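Local coordinates for protein TRAP-type C4-dicarboxylate:H+ symport system substrate-binding component DctP (Shewanella oneidensis, PDB 4MX6) that binds succinate and probably serves as the periplasmic substrate-binding component of a TRAP-type C4-dicarboxylate transporter, at residues K110-F115 with L140-R145. Sequence-based numbering, arbitrary orientation.
Sequences KRLQVF and LNSMSR
Arg111 lays its guanidinium over Ser142, with one face of the group turned to Ser142 CB, which stands 3.6 Å off the plane, nearer the edge of the group than its middle. Arg111 NH1 comes closest, 3.7 Å from Ser142 CB. No direct hydrogen bond joins 110-115 to 140-145; a water does it instead, lying in the guanidinium plane at its edge. It accepts from Arg111 NH1 at 2.9 Å and donates to Ser142 O at the same length. The Arg111 chain bends at chi3 (59°), which helps bring its flat end over the serine.

The buried side of the contact is mostly apolar. Leu112 CD1 meets Met143 CE at 3.8 Å, the two side chains crossing at about a right angle, and both also touch Phe105 and Met247 of strand 243-251. Ser142 OG approaches Leu112 CD1 at 4.1 Å, while its hydrogen bond is to Leu139 O, at the end of helix 134-139.

Within 140-145, a type I turn from Asn141 to Ser144 presents Ser142 and Met143 at its two central positions. The contact thus joins the loop after helix 86-91 to the turn after helix 134-139 in a family 7 (TRAP) solute-binding protein, with the Leu112 side chain about 14 Å from the bound succinate.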
loop_
_atom_site.group_PDB
_atom_site.type_symbol
_atom_site.label_atom_id
_atom_site.label_comp_id
_atom_site.label_asym_id
_atom_site.label_seq_id
_atom_site.Cartn_x
_atom_site.Cartn_y
_atom_site.Cartn_z
ATOM N N LYS A 110 -1.149 -11.390 -11.686
ATOM C CA LYS A 110 -1.896 -11.925 -10.551
ATOM C C LYS A 110 -0.957 -12.353 -9.422
ATOM O O LYS A 110 -1.399 -12.768 -8.354
ATOM C CB LYS A 110 -2.740 -13.122 -10.986
ATOM C CG LYS A 110 -3.738 -12.809 -12.080
ATOM C CD LYS A 110 -4.798 -11.821 -11.630
ATOM C CE LYS A 110 -5.784 -11.583 -12.756
ATOM N NZ LYS A 110 -7.094 -11.120 -12.263
ATOM N N ARG A 111 0.344 -12.260 -9.653
ATOM C CA ARG A 111 1.301 -12.792 -8.691
ATOM C C ARG A 111 1.395 -11.967 -7.404
ATOM O O ARG A 111 1.656 -12.522 -6.323
ATOM C CB ARG A 111 2.675 -12.924 -9.340
ATOM C CG ARG A 111 2.734 -14.040 -10.387
ATOM C CD ARG A 111 4.032 -14.007 -11.191
ATOM N NE ARG A 111 5.207 -14.145 -10.335
ATOM C CZ ARG A 111 6.458 -13.957 -10.740
ATOM N NH1 ARG A 111 6.702 -13.589 -11.985
ATOM N NH2 ARG A 111 7.465 -14.096 -9.884
ATOM N N LEU A 112 1.160 -10.655 -7.495
ATOM C CA LEU A 112 1.281 -9.780 -6.329
ATOM C C LEU A 112 0.110 -9.919 -5.358
ATOM O O LEU A 112 0.175 -9.399 -4.242
ATOM C CB LEU A 112 1.493 -8.318 -6.750
ATOM C CG LEU A 112 2.855 -8.083 -7.416
ATOM C CD1 LEU A 112 2.901 -6.737 -8.108
ATOM C CD2 LEU A 112 3.971 -8.180 -6.391
ATOM N N GLN A 113 -0.928 -10.649 -5.774
ATOM C CA GLN A 113 -2.085 -10.916 -4.926
ATOM C C GLN A 113 -1.698 -11.541 -3.594
ATOM O O GLN A 113 -2.421 -11.405 -2.609
ATOM C CB GLN A 113 -3.084 -11.825 -5.657
ATOM C CG GLN A 113 -3.815 -11.106 -6.758
ATOM C CD GLN A 113 -4.906 -11.931 -7.396
ATOM O OE1 GLN A 113 -6.008 -11.434 -7.628
ATOM N NE2 GLN A 113 -4.617 -13.192 -7.696
ATOM N N VAL A 114 -0.573 -12.256 -3.560
ATOM C CA VAL A 114 -0.098 -12.851 -2.321
ATOM C C VAL A 114 -0.035 -11.821 -1.186
ATOM O O VAL A 114 -0.361 -12.136 -0.044
ATOM C CB VAL A 114 1.257 -13.566 -2.521
ATOM C CG1 VAL A 114 2.366 -12.602 -2.922
ATOM C CG2 VAL A 114 1.627 -14.347 -1.257
ATOM N N PHE A 115 0.370 -10.598 -1.504
ATOM C CA PHE A 115 0.533 -9.580 -0.483
ATOM C C PHE A 115 -0.771 -9.166 0.198
ATOM O O PHE A 115 -0.735 -8.613 1.293
ATOM C CB PHE A 115 1.226 -8.350 -1.071
ATOM C CG PHE A 115 2.712 -8.511 -1.249
ATOM C CD1 PHE A 115 3.560 -8.485 -0.148
ATOM C CD2 PHE A 115 3.263 -8.647 -2.520
ATOM C CE1 PHE A 115 4.922 -8.602 -0.314
ATOM C CE2 PHE A 115 4.632 -8.763 -2.687
ATOM C CZ PHE A 115 5.461 -8.739 -1.580
ATOM N N LEU A 140 9.474 -8.390 -8.185
ATOM C CA LEU A 140 9.780 -7.064 -8.730
ATOM C C LEU A 140 9.796 -7.079 -10.259
ATOM O O LEU A 140 9.611 -6.029 -10.897
ATOM C CB LEU A 140 11.119 -6.533 -8.208
ATOM C CG LEU A 140 11.134 -6.143 -6.730
ATOM C CD1 LEU A 140 12.544 -5.938 -6.220
ATOM C CD2 LEU A 140 10.308 -4.887 -6.504
ATOM N N ASN A 141 10.034 -8.256 -10.841
ATOM C CA ASN A 141 10.102 -8.391 -12.295
ATOM C C ASN A 141 8.852 -9.025 -12.892
ATOM O O ASN A 141 8.840 -9.355 -14.072
ATOM C CB ASN A 141 11.334 -9.210 -12.696
ATOM C CG ASN A 141 12.623 -8.544 -12.285
ATOM O OD1 ASN A 141 12.717 -7.316 -12.274
ATOM N ND2 ASN A 141 13.626 -9.344 -11.942
ATOM N N SER A 142 7.795 -9.159 -12.098
ATOM C CA SER A 142 6.604 -9.886 -12.514
ATOM C C SER A 142 5.814 -9.212 -13.631
ATOM O O SER A 142 4.955 -9.852 -14.245
ATOM C CB SER A 142 5.694 -10.140 -11.307
ATOM O OG SER A 142 5.231 -8.936 -10.712
ATOM N N MET A 143 6.097 -7.938 -13.902
ATOM C CA MET A 143 5.357 -7.188 -14.914
ATOM C C MET A 143 6.260 -6.657 -16.028
ATOM O O MET A 143 5.832 -5.857 -16.858
ATOM C CB MET A 143 4.617 -6.024 -14.237
ATOM C CG MET A 143 3.586 -6.480 -13.226
ATOM S SD MET A 143 2.936 -5.159 -12.195
ATOM C CE MET A 143 4.336 -4.889 -11.112
ATOM N N SER A 144 7.502 -7.128 -16.074
ATOM C CA SER A 144 8.482 -6.577 -17.006
ATOM C C SER A 144 8.070 -6.733 -18.472
ATOM O O SER A 144 8.352 -5.859 -19.297
ATOM C CB SER A 144 9.872 -7.183 -16.762
ATOM O OG SER A 144 9.876 -8.594 -16.860
ATOM N N ARG A 145 7.401 -7.830 -18.808
ATOM C CA ARG A 145 6.956 -8.043 -20.188
ATOM C C ARG A 145 5.705 -7.217 -20.536
ATOM O O ARG A 145 5.285 -7.170 -21.697
ATOM C CB ARG A 145 6.738 -9.536 -20.462
ATOM C CG ARG A 145 8.014 -10.372 -20.344
ATOM C CD ARG A 145 7.759 -11.837 -20.690
ATOM N NE ARG A 145 6.797 -12.446 -19.776
ATOM C CZ ARG A 145 7.111 -13.018 -18.614
ATOM N NH1 ARG A 145 8.370 -13.072 -18.206
ATOM N NH2 ARG A 145 6.153 -13.539 -17.854
HETATM O O HOH W 1 5.148 -12.734 -14.254
#